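Local coordinates for aminotransferase class-III (Sphaerobacter thermophilus DSM 20745, PDB 6K8H), which belongs to the class-III aminotransferases, is also called an omega-transaminase, and binds (5-hydroxy-4,6-dimethylpyridin-3-yl)methyl dihydrogen phosphate at the interface of its two subunits, at residues R122-G127 against A312-T317; V195-N200 against A217-D222; G347-A352 against M425-V430; R396-R401 against A439-A444. All blocks are in the same frame, centred on the assembly; numbering follows the deposited sequence.

Contact 1 of 4, residues R122-G127 against A312-T317; sequences RFTNSG and APHGGT. With PLR ((5-hydroxy-4,6-dimethylpyridin-3-yl)methyl dihydrogen phosphate), chain D; PLR ((5-hydroxy-4,6-dimethylpyridin-3-yl)methyl dihydrogen phosphate), chain C.
H314 and R122 carry this buried contact, which joins strand 120-124, at one edge of the seven-stranded sheet in the fold of PLP-dependent aminotransferases, to the loop 312-317. The R122 guanidinium grips H314 side-on with two nitrogens. R122 NE donates to H314 ND1 over 2.9 Å, and the bond is nearly straight (173°). It lies in both the ring plane and the guanidinium plane, although these planes stand 62° apart. R122 NH2 reaches the backbone oxygen H314 O at 3.1 Å, in the carbonyl plane and on a lone pair. ND1 is thus the acceptor, which is consistent with a neutral ring. CG of H314 is anti to the backbone N (chi1 173°), and this sets the imidazole beside the backbone of F123 and T124. There H314 CE1 lies 3.5 Å from the carbonyl oxygen F123 O, close to the ring plane. The T124 and H314 side chains cross at about a right angle, and T124 CG2 lies 3.8 Å from H314 NE2, oblique to the ring. R122 NH2 has a second partner in N34 OD1 of the second subunit, and the backbone of H314 also bonds that subunit. Beyond the contact, each segment leads to a different bound ligand of the dimer, (5-hydroxy-4,6-dimethylpyridin-3-yl)methyl dihydrogen phosphate. G127 N donates to phosphate oxygen O3P of the chain D copy at 2.9 Å. T317 holds the chain C copy from across the interface. Its N and its OG1 both bond the phosphate oxygen O1P, and the OG1 bond is 2.7 Å long.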
loop_
_atom_site.group_PDB
_atom_site.type_symbol
_atom_site.label_atom_id
_atom_site.label_comp_id
_atom_site.label_asym_id
_atom_site.label_seq_id
_atom_site.Cartn_x
_atom_site.Cartn_y
_atom_site.Cartn_z
ATOM N N ARG B 122 -8.805 8.827 7.132
ATOM C CA ARG B 122 -8.988 7.515 6.518
ATOM C C ARG B 122 -7.641 6.800 6.516
ATOM O O ARG B 122 -6.600 7.430 6.300
ATOM C CB ARG B 122 -9.508 7.618 5.076
ATOM C CG ARG B 122 -10.955 8.051 4.942
ATOM C CD ARG B 122 -11.361 8.157 3.487
ATOM N NE ARG B 122 -11.717 6.875 2.867
ATOM C CZ ARG B 122 -12.947 6.361 2.851
ATOM N NH1 ARG B 122 -13.943 7.003 3.435
ATOM N NH2 ARG B 122 -13.194 5.205 2.244
ATOM N N PHE B 123 -7.663 5.483 6.722
ATOM C CA PHE B 123 -6.445 4.686 6.771
ATOM C C PHE B 123 -6.200 3.988 5.438
ATOM O O PHE B 123 -7.141 3.592 4.735
ATOM C CB PHE B 123 -6.519 3.657 7.902
ATOM C CG PHE B 123 -6.669 4.280 9.253
ATOM C CD1 PHE B 123 -5.561 4.787 9.914
ATOM C CD2 PHE B 123 -7.916 4.414 9.837
ATOM C CE1 PHE B 123 -5.690 5.393 11.148
ATOM C CE2 PHE B 123 -8.055 5.023 11.077
ATOM C CZ PHE B 123 -6.943 5.517 11.728
ATOM N N THR B 124 -4.919 3.870 5.088
ATOM C CA THR B 124 -4.454 3.178 3.896
ATOM C C THR B 124 -3.427 2.138 4.330
ATOM O O THR B 124 -3.214 1.944 5.532
ATOM C CB THR B 124 -3.834 4.162 2.908
ATOM O OG1 THR B 124 -2.634 4.687 3.482
ATOM C CG2 THR B 124 -4.800 5.324 2.598
ATOM N N ASN B 125 -2.764 1.488 3.374
ATOM C CA ASN B 125 -1.815 0.432 3.699
ATOM C C ASN B 125 -0.359 0.849 3.530
ATOM O O ASN B 125 0.536 0.006 3.699
ATOM C CB ASN B 125 -2.131 -0.807 2.865
ATOM C CG ASN B 125 -3.556 -1.243 3.058
ATOM O OD1 ASN B 125 -3.907 -1.743 4.125
ATOM N ND2 ASN B 125 -4.406 -0.982 2.070
ATOM N N SER B 126 -0.096 2.117 3.206
ATOM C CA SER B 126 1.269 2.602 3.038
ATOM C C SER B 126 1.230 4.123 3.036
ATOM O O SER B 126 0.184 4.734 2.777
ATOM C CB SER B 126 1.923 2.071 1.770
ATOM O OG SER B 126 1.214 2.527 0.651
ATOM N N GLY B 127 2.384 4.725 3.337
ATOM C CA GLY B 127 2.521 6.160 3.149
ATOM C C GLY B 127 2.381 6.559 1.692
ATOM O O GLY B 127 1.847 7.622 1.374
ATOM N N ALA B 312 -14.823 10.710 -4.484
ATOM C CA ALA B 312 -13.559 9.982 -4.580
ATOM C C ALA B 312 -13.711 8.617 -3.920
ATOM O O ALA B 312 -13.624 8.510 -2.686
ATOM C CB ALA B 312 -12.427 10.769 -3.913
ATOM N N PRO B 313 -13.929 7.544 -4.706
ATOM C CA PRO B 313 -14.036 6.202 -4.143
ATOM C C PRO B 313 -12.697 5.836 -3.492
ATOM O O PRO B 313 -11.676 6.218 -4.007
ATOM C CB PRO B 313 -14.290 5.310 -5.364
ATOM C CG PRO B 313 -14.818 6.256 -6.416
ATOM C CD PRO B 313 -14.138 7.577 -6.144
ATOM N N HIS B 314 -12.746 5.167 -2.340
ATOM C CA HIS B 314 -11.494 4.732 -1.679
ATOM C C HIS B 314 -11.661 3.362 -1.018
ATOM O O HIS B 314 -12.005 3.314 0.154
ATOM C CB HIS B 314 -10.940 5.792 -0.725
ATOM C CG HIS B 314 -9.779 5.291 0.064
ATOM N ND1 HIS B 314 -9.656 5.497 1.412
ATOM C CD2 HIS B 314 -8.708 4.564 -0.303
ATOM C CE1 HIS B 314 -8.545 4.936 1.841
ATOM N NE2 HIS B 314 -7.951 4.351 0.808
ATOM N N GLY B 315 -11.391 2.308 -1.782
ATOM C CA GLY B 315 -11.398 0.921 -1.295
ATOM C C GLY B 315 -10.032 0.542 -0.737
ATOM O O GLY B 315 -9.156 1.404 -0.638
ATOM N N GLY B 316 -9.856 -0.722 -0.375
ATOM C CA GLY B 316 -8.572 -1.196 0.168
ATOM C C GLY B 316 -8.838 -2.373 1.080
ATOM O O GLY B 316 -9.354 -2.164 2.183
ATOM N N THR B 317 -8.410 -3.553 0.656
ATOM C CA THR B 317 -8.742 -4.807 1.372
ATOM C C THR B 317 -8.257 -4.766 2.819
ATOM O O THR B 317 -9.028 -5.181 3.686
ATOM C CB THR B 317 -8.069 -5.992 0.676
ATOM O OG1 THR B 317 -8.607 -6.101 -0.640
ATOM C CG2 THR B 317 -8.227 -7.290 1.434
HETATM N N1 PLR D . 6.520 10.212 2.453
HETATM C C2 PLR D . 7.643 10.309 3.153
HETATM C C2A PLR D . 8.102 11.655 3.610
HETATM C C3 PLR D . 8.376 9.158 3.476
HETATM O O3 PLR D . 9.507 9.294 4.197
HETATM C C4 PLR D . 7.918 7.898 3.043
HETATM C C4A PLR D . 8.671 6.689 3.381
HETATM C C5 PLR D . 6.726 7.831 2.315
HETATM C C6 PLR D . 6.084 9.006 2.034
HETATM C C5A PLR D . 6.189 6.523 1.798
HETATM O O4P PLR D . 5.679 5.615 2.822
HETATM P P PLR D . 5.684 4.032 2.541
HETATM O O1P PLR D . 4.959 3.859 1.246
HETATM O O2P PLR D . 7.111 3.633 2.442
HETATM O O3P PLR D . 4.987 3.390 3.698
HETATM N N1 PLR C . -7.149 -6.179 -8.228
HETATM C C2 PLR C . -8.175 -6.989 -7.982
HETATM C C2A PLR C . -8.647 -7.908 -9.061
HETATM C C3 PLR C . -8.794 -6.988 -6.726
HETATM O O3 PLR C . -9.830 -7.825 -6.519
HETATM C C4 PLR C . -8.328 -6.115 -5.722
HETATM C C4A PLR C . -8.959 -6.120 -4.399
HETATM C C5 PLR C . -7.242 -5.280 -6.012
HETATM C C6 PLR C . -6.701 -5.343 -7.268
HETATM C C5A PLR C . -6.702 -4.310 -5.000
HETATM O O4P PLR C . -6.040 -4.943 -3.861
HETATM P P PLR C . -5.994 -4.137 -2.469
HETATM O O1P PLR C . -7.409 -4.032 -1.987
HETATM O O2P PLR C . -5.135 -4.942 -1.552
HETATM O O3P PLR C . -5.419 -2.804 -2.822
#

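Contact 2 of 4, residues V195-N200 against A217-D222; sequences VVLPFN and AAVLID
L197 ends its strand, and its CD1 meets V219 CG1 at 3.9 Å. The two side chains cross at about a right angle. L197 and V219 do not sit on adjacent strands. Strand 146-150 runs between 194-197 and 216-221, and F150 from that strand packs on V219 as well as on L197. The backbone of L197 pairs with K149 and D151, so the two strands do not pair directly, and L197 and V219 meet through side chains. With helix 202-211 between them in the chain, the two parallel strands make a beta-alpha-beta crossover of the aminotransferase sheet. T205 and L208 of this helix touch L197, and I209 touches V219. The chain leaves the strand at P198, and F199 makes the next contact. Its CG lies anti to the backbone N (chi1 -166°), which carries the ring across to the end of strand 216-221. F199 CE1 comes 3.8 Å from I221 CD1, the end of a fully extended isoleucine chain. The same CE1 lies 3.3 Å from the carbonyl oxygen D222 O, approached obliquely to the ring. D222 belongs to the ligand pocket, and its OD1 also accepts a bond from N224 N, just past the segment.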
loop_
_atom_site.group_PDB
_atom_site.type_symbol
_atom_site.label_atom_id
_atom_site.label_comp_id
_atom_site.label_asym_id
_atom_site.label_seq_id
_atom_site.Cartn_x
_atom_site.Cartn_y
_atom_site.Cartn_z
ATOM N N VAL B 195 4.105 20.449 -11.235
ATOM C CA VAL B 195 4.832 21.712 -11.114
ATOM C C VAL B 195 5.853 21.559 -9.990
ATOM O O VAL B 195 5.475 21.347 -8.831
ATOM C CB VAL B 195 3.870 22.881 -10.825
ATOM C CG1 VAL B 195 4.650 24.198 -10.600
ATOM C CG2 VAL B 195 2.843 23.051 -11.939
ATOM N N VAL B 196 7.140 21.690 -10.319
ATOM C CA VAL B 196 8.229 21.454 -9.367
ATOM C C VAL B 196 8.727 22.794 -8.833
ATOM O O VAL B 196 9.237 23.627 -9.590
ATOM C CB VAL B 196 9.378 20.657 -10.008
ATOM C CG1 VAL B 196 10.398 20.285 -8.945
ATOM C CG2 VAL B 196 8.846 19.382 -10.683
ATOM N N LEU B 197 8.595 22.992 -7.517
ATOM C CA LEU B 197 8.869 24.207 -6.770
ATOM C C LEU B 197 10.206 24.114 -6.047
ATOM O O LEU B 197 10.707 23.020 -5.770
ATOM C CB LEU B 197 7.759 24.476 -5.745
ATOM C CG LEU B 197 6.307 24.352 -6.221
ATOM C CD1 LEU B 197 5.366 24.326 -5.035
ATOM C CD2 LEU B 197 5.966 25.494 -7.149
ATOM N N PRO B 198 10.821 25.259 -5.733
ATOM C CA PRO B 198 12.073 25.247 -4.953
ATOM C C PRO B 198 11.854 25.326 -3.444
ATOM O O PRO B 198 11.318 26.327 -2.943
ATOM C CB PRO B 198 12.815 26.486 -5.471
ATOM C CG PRO B 198 11.714 27.433 -5.914
ATOM C CD PRO B 198 10.524 26.578 -6.320
ATOM N N PHE B 199 12.278 24.291 -2.704
ATOM C CA PHE B 199 12.044 24.268 -1.260
ATOM C C PHE B 199 12.778 25.431 -0.591
ATOM O O PHE B 199 13.921 25.742 -0.931
ATOM C CB PHE B 199 12.491 22.920 -0.674
ATOM C CG PHE B 199 12.006 22.655 0.738
ATOM C CD1 PHE B 199 10.715 22.191 0.975
ATOM C CD2 PHE B 199 12.842 22.868 1.825
ATOM C CE1 PHE B 199 10.267 21.924 2.267
ATOM C CE2 PHE B 199 12.391 22.613 3.119
ATOM C CZ PHE B 199 11.099 22.143 3.336
ATOM N N ASN B 200 12.085 26.116 0.328
ATOM C CA ASN B 200 12.661 27.226 1.109
ATOM C C ASN B 200 13.092 28.406 0.236
ATOM O O ASN B 200 13.989 29.176 0.600
ATOM C CB ASN B 200 13.841 26.764 1.973
ATOM C CG ASN B 200 13.434 26.470 3.399
ATOM O OD1 ASN B 200 12.502 27.077 3.925
ATOM N ND2 ASN B 200 14.127 25.528 4.035
ATOM N N ALA B 217 -4.505 21.614 -8.314
ATOM C CA ALA B 217 -5.348 21.059 -7.255
ATOM C C ALA B 217 -4.676 21.120 -5.886
ATOM O O ALA B 217 -5.344 21.355 -4.873
ATOM C CB ALA B 217 -5.709 19.609 -7.574
ATOM N N ALA B 218 -3.363 20.895 -5.828
ATOM C CA ALA B 218 -2.685 20.762 -4.547
ATOM C C ALA B 218 -1.222 21.172 -4.647
ATOM O O ALA B 218 -0.599 21.081 -5.712
ATOM C CB ALA B 218 -2.735 19.320 -4.025
ATOM N N VAL B 219 -0.681 21.599 -3.509
ATOM C CA VAL B 219 0.762 21.676 -3.267
ATOM C C VAL B 219 1.093 20.659 -2.179
ATOM O O VAL B 219 0.514 20.700 -1.087
ATOM C CB VAL B 219 1.214 23.080 -2.835
ATOM C CG1 VAL B 219 2.701 23.049 -2.460
ATOM C CG2 VAL B 219 0.952 24.124 -3.907
ATOM N N LEU B 220 2.018 19.752 -2.469
ATOM C CA LEU B 220 2.425 18.715 -1.529
ATOM C C LEU B 220 3.798 19.079 -0.988
ATOM O O LEU B 220 4.715 19.356 -1.768
ATOM C CB LEU B 220 2.448 17.353 -2.226
ATOM C CG LEU B 220 3.120 16.148 -1.589
ATOM C CD1 LEU B 220 2.238 15.609 -0.470
ATOM C CD2 LEU B 220 3.358 15.116 -2.677
ATOM N N ILE B 221 3.940 19.108 0.337
ATOM C CA ILE B 221 5.193 19.550 0.940
ATOM C C ILE B 221 5.517 18.705 2.168
ATOM O O ILE B 221 4.660 18.497 3.032
ATOM C CB ILE B 221 5.148 21.045 1.309
ATOM C CG1 ILE B 221 6.497 21.468 1.888
ATOM C CG2 ILE B 221 3.966 21.345 2.238
ATOM C CD1 ILE B 221 6.613 22.966 2.130
ATOM N N ASP B 222 6.756 18.206 2.231
ATOM C CA ASP B 222 7.307 17.596 3.436
ATOM C C ASP B 222 7.913 18.699 4.297
ATOM O O ASP B 222 8.880 19.337 3.864
ATOM C CB ASP B 222 8.362 16.566 3.048
ATOM C CG ASP B 222 9.015 15.871 4.232
ATOM O OD1 ASP B 222 9.071 16.433 5.351
ATOM O OD2 ASP B 222 9.512 14.732 4.018
#

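Contact 3 of 4, residues G347-A352 against M425-V430; sequences GQQLRA and MGVPEV
Helix 427-445 begins against the side of helix 337-361, in the C-terminal part of the aminotransferase fold, and V430 and L350 form the centre of this helix-helix contact. V430 points at the other helix and touches it with one branch. Its CG1 lies anti to the backbone N (chi1 169°) and rests on the backbone of L350 rather than on the end of the leucine. V430 CG1 is 3.6 Å from L350 CA and 3.7 Å from L350 N. L350 CB follows at 3.8 Å from the same methyl. The helices therefore come close here, with the CA atoms of L350 and V430 only 5.6 Å apart. The L350 side chain also packs on F67, L421 and F374, so L350 links the helix pair to the strand 373-377. One turn earlier on helix 337-361, L346 packs on both V427 and V430. Nearer the surface, Q349 crosses V427 at about a right angle. Its chain is extended beyond CG, and the amide oxygen Q349 OE1 lies 3.8 Å from V427 CG2. No hydrogen bond joins the two segments. The start of helix 427-445 is fixed from within. G426 is the N-cap residue, and E429 supplies the one half of a capping box that a glycine cap permits. The glutamate chain folds back at chi2 (72°). G426 N then donates to E429 OE1 over 2.8 Å, meeting the carboxylate oxygen on its anti side, 34° out of the carboxylate plane.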
loop_
_atom_site.group_PDB
_atom_site.type_symbol
_atom_site.label_atom_id
_atom_site.label_comp_id
_atom_site.label_asym_id
_atom_site.label_seq_id
_atom_site.Cartn_x
_atom_site.Cartn_y
_atom_site.Cartn_z
ATOM N N GLY B 347 17.876 13.656 21.783
ATOM C CA GLY B 347 18.298 14.068 20.454
ATOM C C GLY B 347 19.219 15.268 20.496
ATOM O O GLY B 347 20.237 15.308 19.794
ATOM N N GLN B 348 18.886 16.256 21.330
ATOM C CA GLN B 348 19.776 17.399 21.506
ATOM C C GLN B 348 21.146 16.958 22.019
ATOM O O GLN B 348 22.177 17.457 21.556
ATOM C CB GLN B 348 19.141 18.423 22.450
ATOM C CG GLN B 348 19.785 19.794 22.373
ATOM C CD GLN B 348 21.126 19.854 23.091
ATOM O OE1 GLN B 348 21.336 19.167 24.104
ATOM N NE2 GLN B 348 22.044 20.674 22.573
ATOM N N GLN B 349 21.175 16.042 22.995
ATOM C CA GLN B 349 22.447 15.546 23.520
ATOM C C GLN B 349 23.270 14.843 22.443
ATOM O O GLN B 349 24.492 15.043 22.348
ATOM C CB GLN B 349 22.186 14.614 24.704
ATOM C CG GLN B 349 21.724 15.360 25.946
ATOM C CD GLN B 349 21.525 14.449 27.137
ATOM O OE1 GLN B 349 20.764 13.482 27.074
ATOM N NE2 GLN B 349 22.217 14.747 28.233
ATOM N N LEU B 350 22.622 14.001 21.630
ATOM C CA LEU B 350 23.339 13.341 20.543
ATOM C C LEU B 350 23.900 14.371 19.568
ATOM O O LEU B 350 25.079 14.309 19.191
ATOM C CB LEU B 350 22.417 12.348 19.817
ATOM C CG LEU B 350 23.077 11.442 18.763
ATOM C CD1 LEU B 350 22.469 10.049 18.754
ATOM C CD2 LEU B 350 22.985 12.046 17.359
ATOM N N ARG B 351 23.066 15.327 19.148
ATOM C CA ARG B 351 23.495 16.302 18.147
ATOM C C ARG B 351 24.646 17.157 18.670
ATOM O O ARG B 351 25.626 17.405 17.951
ATOM C CB ARG B 351 22.307 17.171 17.725
ATOM C CG ARG B 351 21.319 16.440 16.820
ATOM C CD ARG B 351 20.366 17.411 16.138
ATOM N NE ARG B 351 19.615 18.179 17.128
ATOM C CZ ARG B 351 18.481 17.765 17.676
ATOM N NH1 ARG B 351 17.943 16.588 17.317
ATOM N NH2 ARG B 351 17.883 18.538 18.574
ATOM N N ALA B 352 24.564 17.586 19.930
ATOM C CA ALA B 352 25.653 18.363 20.518
ATOM C C ALA B 352 26.927 17.535 20.639
ATOM O O ALA B 352 28.032 18.040 20.379
ATOM C CB ALA B 352 25.237 18.907 21.886
ATOM N N MET B 425 15.987 3.742 24.023
ATOM C CA MET B 425 17.285 4.380 24.179
ATOM C C MET B 425 17.324 5.307 25.380
ATOM O O MET B 425 16.317 5.901 25.777
ATOM C CB MET B 425 17.660 5.179 22.928
ATOM C CG MET B 425 18.048 4.322 21.756
ATOM S SD MET B 425 18.420 5.305 20.287
ATOM C CE MET B 425 18.788 3.981 19.138
ATOM N N GLY B 426 18.519 5.430 25.946
ATOM C CA GLY B 426 18.810 6.413 26.962
ATOM C C GLY B 426 20.161 7.057 26.726
ATOM O O GLY B 426 20.727 6.974 25.627
ATOM N N VAL B 427 20.680 7.726 27.758
ATOM C CA VAL B 427 22.013 8.323 27.647
ATOM C C VAL B 427 23.080 7.308 27.248
ATOM O O VAL B 427 23.955 7.655 26.437
ATOM C CB VAL B 427 22.354 9.081 28.948
ATOM C CG1 VAL B 427 23.834 9.406 29.019
ATOM C CG2 VAL B 427 21.513 10.341 29.031
ATOM N N PRO B 428 23.097 6.069 27.775
ATOM C CA PRO B 428 24.153 5.132 27.331
ATOM C C PRO B 428 24.165 4.893 25.826
ATOM O O PRO B 428 25.244 4.824 25.225
ATOM C CB PRO B 428 23.823 3.855 28.112
ATOM C CG PRO B 428 23.152 4.346 29.359
ATOM C CD PRO B 428 22.299 5.492 28.883
ATOM N N GLU B 429 23.000 4.765 25.189
ATOM C CA GLU B 429 22.985 4.560 23.740
ATOM C C GLU B 429 23.477 5.797 22.996
ATOM O O GLU B 429 24.178 5.677 21.988
ATOM C CB GLU B 429 21.578 4.176 23.275
ATOM C CG GLU B 429 21.185 2.728 23.591
ATOM C CD GLU B 429 20.917 2.500 25.077
ATOM O OE1 GLU B 429 20.577 3.476 25.788
ATOM O OE2 GLU B 429 21.051 1.346 25.530
ATOM N N VAL B 430 23.120 6.993 23.477
ATOM C CA VAL B 430 23.577 8.238 22.854
ATOM C C VAL B 430 25.096 8.362 22.954
ATOM O O VAL B 430 25.782 8.705 21.982
ATOM C CB VAL B 430 22.863 9.441 23.504
ATOM C CG1 VAL B 430 23.505 10.750 23.064
ATOM C CG2 VAL B 430 21.377 9.433 23.155
#

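Contact 4 of 4, residues R396-R401 against A439-A444; sequences RAFVGR and AALQDA
A444 sits between F398 and R401 of the facing helix and touches both. Its methyl carbon lies over one face of the phenyl ring as a CH-pi contact. A444 CB is 4.3 Å from the centroid of the F398 ring. The direction is 26° off the ring normal, so the methyl is a little displaced from the middle of the face. The same carbon, A444 CB, meets R401 CB at 3.7 Å. Farther along the arginine, R401 CD lies 3.6 Å from the backbone oxygen A444 O. L441 adds a second apolar touch on the ring, with its CD1 3.9 Å from F398 CE2; the two side chains cross obliquely. F398 reaches these partners because CG is anti to the backbone N (chi1 -167°), which brings the ring nearer to helix 427-445 than its CB is. The short segments 396-401 and 439-444 run at 131° to each other, with their axes 9.4 Å apart at the closest. In the next shell, V402 touches A444, while A405 and L406 pack on A440. L441 reaches back to V357, L358 and A361. The contact joins helices 393-408 and 427-445, and L441 links the pair to helix 337-361 in the C-terminal part of the fold. D443 is paired with R409 in a salt bridge. A water accepts from R401 NH1 at 2.8 Å and makes a weak bond to D443 O. With no direct hydrogen bond between the segments, their grip is mainly apolar and CH-pi, while one nitrogen of the arginine, NH1, is bonded to a water.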
loop_
_atom_site.group_PDB
_atom_site.type_symbol
_atom_site.label_atom_id
_atom_site.label_comp_id
_atom_site.label_asym_id
_atom_site.label_seq_id
_atom_site.Cartn_x
_atom_site.Cartn_y
_atom_site.Cartn_z
ATOM N N ARG B 396 30.617 12.024 -0.995
ATOM C CA ARG B 396 29.981 10.708 -0.996
ATOM C C ARG B 396 30.952 9.629 -0.519
ATOM O O ARG B 396 30.597 8.784 0.313
ATOM C CB ARG B 396 29.423 10.375 -2.390
ATOM C CG ARG B 396 28.200 11.206 -2.783
ATOM C CD ARG B 396 27.510 10.675 -4.055
ATOM N NE ARG B 396 28.418 10.579 -5.205
ATOM C CZ ARG B 396 28.586 11.535 -6.123
ATOM N NH1 ARG B 396 27.911 12.673 -6.041
ATOM N NH2 ARG B 396 29.430 11.349 -7.131
ATOM N N ALA B 397 32.192 9.651 -1.022
ATOM C CA ALA B 397 33.184 8.658 -0.586
ATOM C C ALA B 397 33.507 8.780 0.908
ATOM O O ALA B 397 33.618 7.766 1.613
ATOM C CB ALA B 397 34.460 8.789 -1.420
ATOM N N PHE B 398 33.669 10.013 1.408
ATOM C CA PHE B 398 34.017 10.208 2.818
ATOM C C PHE B 398 32.873 9.790 3.744
ATOM O O PHE B 398 33.090 9.087 4.748
ATOM C CB PHE B 398 34.417 11.670 3.055
ATOM C CG PHE B 398 35.086 11.910 4.375
ATOM C CD1 PHE B 398 36.421 11.571 4.576
ATOM C CD2 PHE B 398 34.381 12.462 5.422
ATOM C CE1 PHE B 398 37.036 11.794 5.805
ATOM C CE2 PHE B 398 34.986 12.684 6.657
ATOM C CZ PHE B 398 36.312 12.349 6.848
ATOM N N VAL B 399 31.647 10.221 3.427
ATOM C CA VAL B 399 30.473 9.787 4.179
ATOM C C VAL B 399 30.348 8.268 4.138
ATOM O O VAL B 399 29.991 7.636 5.139
ATOM C CB VAL B 399 29.209 10.479 3.630
ATOM C CG1 VAL B 399 27.943 9.838 4.200
ATOM C CG2 VAL B 399 29.233 11.972 3.957
ATOM N N GLY B 400 30.643 7.657 2.982
ATOM C CA GLY B 400 30.604 6.205 2.886
ATOM C C GLY B 400 31.614 5.536 3.795
ATOM O O GLY B 400 31.327 4.498 4.396
ATOM N N ARG B 401 32.816 6.108 3.895
ATOM C CA ARG B 401 33.791 5.569 4.848
ATOM C C ARG B 401 33.268 5.664 6.283
ATOM O O ARG B 401 33.369 4.702 7.057
ATOM C CB ARG B 401 35.129 6.304 4.719
ATOM C CG ARG B 401 35.992 5.867 3.539
ATOM C CD ARG B 401 37.411 6.495 3.575
ATOM N NE ARG B 401 38.269 5.919 2.535
ATOM C CZ ARG B 401 38.853 4.727 2.631
ATOM N NH1 ARG B 401 38.684 3.987 3.722
ATOM N NH2 ARG B 401 39.605 4.266 1.641
ATOM N N ALA B 439 35.312 7.427 16.636
ATOM C CA ALA B 439 36.199 6.397 16.103
ATOM C C ALA B 439 36.046 6.249 14.588
ATOM O O ALA B 439 37.037 6.059 13.871
ATOM C CB ALA B 439 35.938 5.070 16.808
ATOM N N ALA B 440 34.811 6.345 14.080
ATOM C CA ALA B 440 34.573 6.191 12.645
ATOM C C ALA B 440 35.183 7.337 11.850
ATOM O O ALA B 440 35.677 7.138 10.736
ATOM C CB ALA B 440 33.068 6.110 12.367
ATOM N N LEU B 441 35.116 8.551 12.386
ATOM C CA LEU B 441 35.766 9.687 11.746
ATOM C C LEU B 441 37.276 9.465 11.661
ATOM O O LEU B 441 37.891 9.670 10.595
ATOM C CB LEU B 441 35.420 10.960 12.518
ATOM C CG LEU B 441 35.493 12.353 11.897
ATOM C CD1 LEU B 441 34.747 12.394 10.569
ATOM C CD2 LEU B 441 34.914 13.365 12.893
ATOM N N GLN B 442 37.870 8.968 12.745
ATOM C CA GLN B 442 39.331 8.707 12.724
ATOM C C GLN B 442 39.618 7.665 11.634
ATOM O O GLN B 442 40.497 7.914 10.805
ATOM C CB GLN B 442 39.792 8.259 14.109
ATOM C CG GLN B 442 39.736 9.377 15.138
ATOM C CD GLN B 442 39.862 8.885 16.557
ATOM O OE1 GLN B 442 40.183 7.726 16.805
ATOM N NE2 GLN B 442 39.597 9.770 17.508
ATOM N N ASP B 443 38.828 6.591 11.590
ATOM C CA ASP B 443 38.984 5.576 10.548
ATOM C C ASP B 443 38.913 6.184 9.154
ATOM O O ASP B 443 39.758 5.903 8.295
ATOM C CB ASP B 443 37.905 4.521 10.679
ATOM C CG ASP B 443 38.072 3.661 11.892
ATOM O OD1 ASP B 443 39.071 3.788 12.634
ATOM O OD2 ASP B 443 37.177 2.829 12.084
ATOM N N ALA B 444 37.896 7.008 8.909
ATOM C CA ALA B 444 37.689 7.551 7.572
ATOM C C ALA B 444 38.849 8.431 7.154
ATOM O O ALA B 444 39.150 8.532 5.955
ATOM C CB ALA B 444 36.376 8.342 7.520
HETATM O O HOH W 1 37.529 4.184 6.276
#

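How the contacts relate
From the N terminus, strand 120-124 opens the first loop. Contact 2 opens and closes within it, tying strands 194-197 and 216-221, and contact 1 then closes the larger loop at 312-317. Both contacts reach the same seven-stranded sheet and hold residues of the ligand pocket, but their nearest atoms are about 8 Å apart. The chain then moves on to the C-terminal helices. Contacts 3 and 4 cross: 347-352 and 396-401 open in turn, and 425-430 and 439-444 close in the same order. Helix 427-445 serves both, meeting helix 337-361 in contact 3 and helix 393-408 in contact 4. Contacts 1 and 3 lie on opposite sides of the chain's centre.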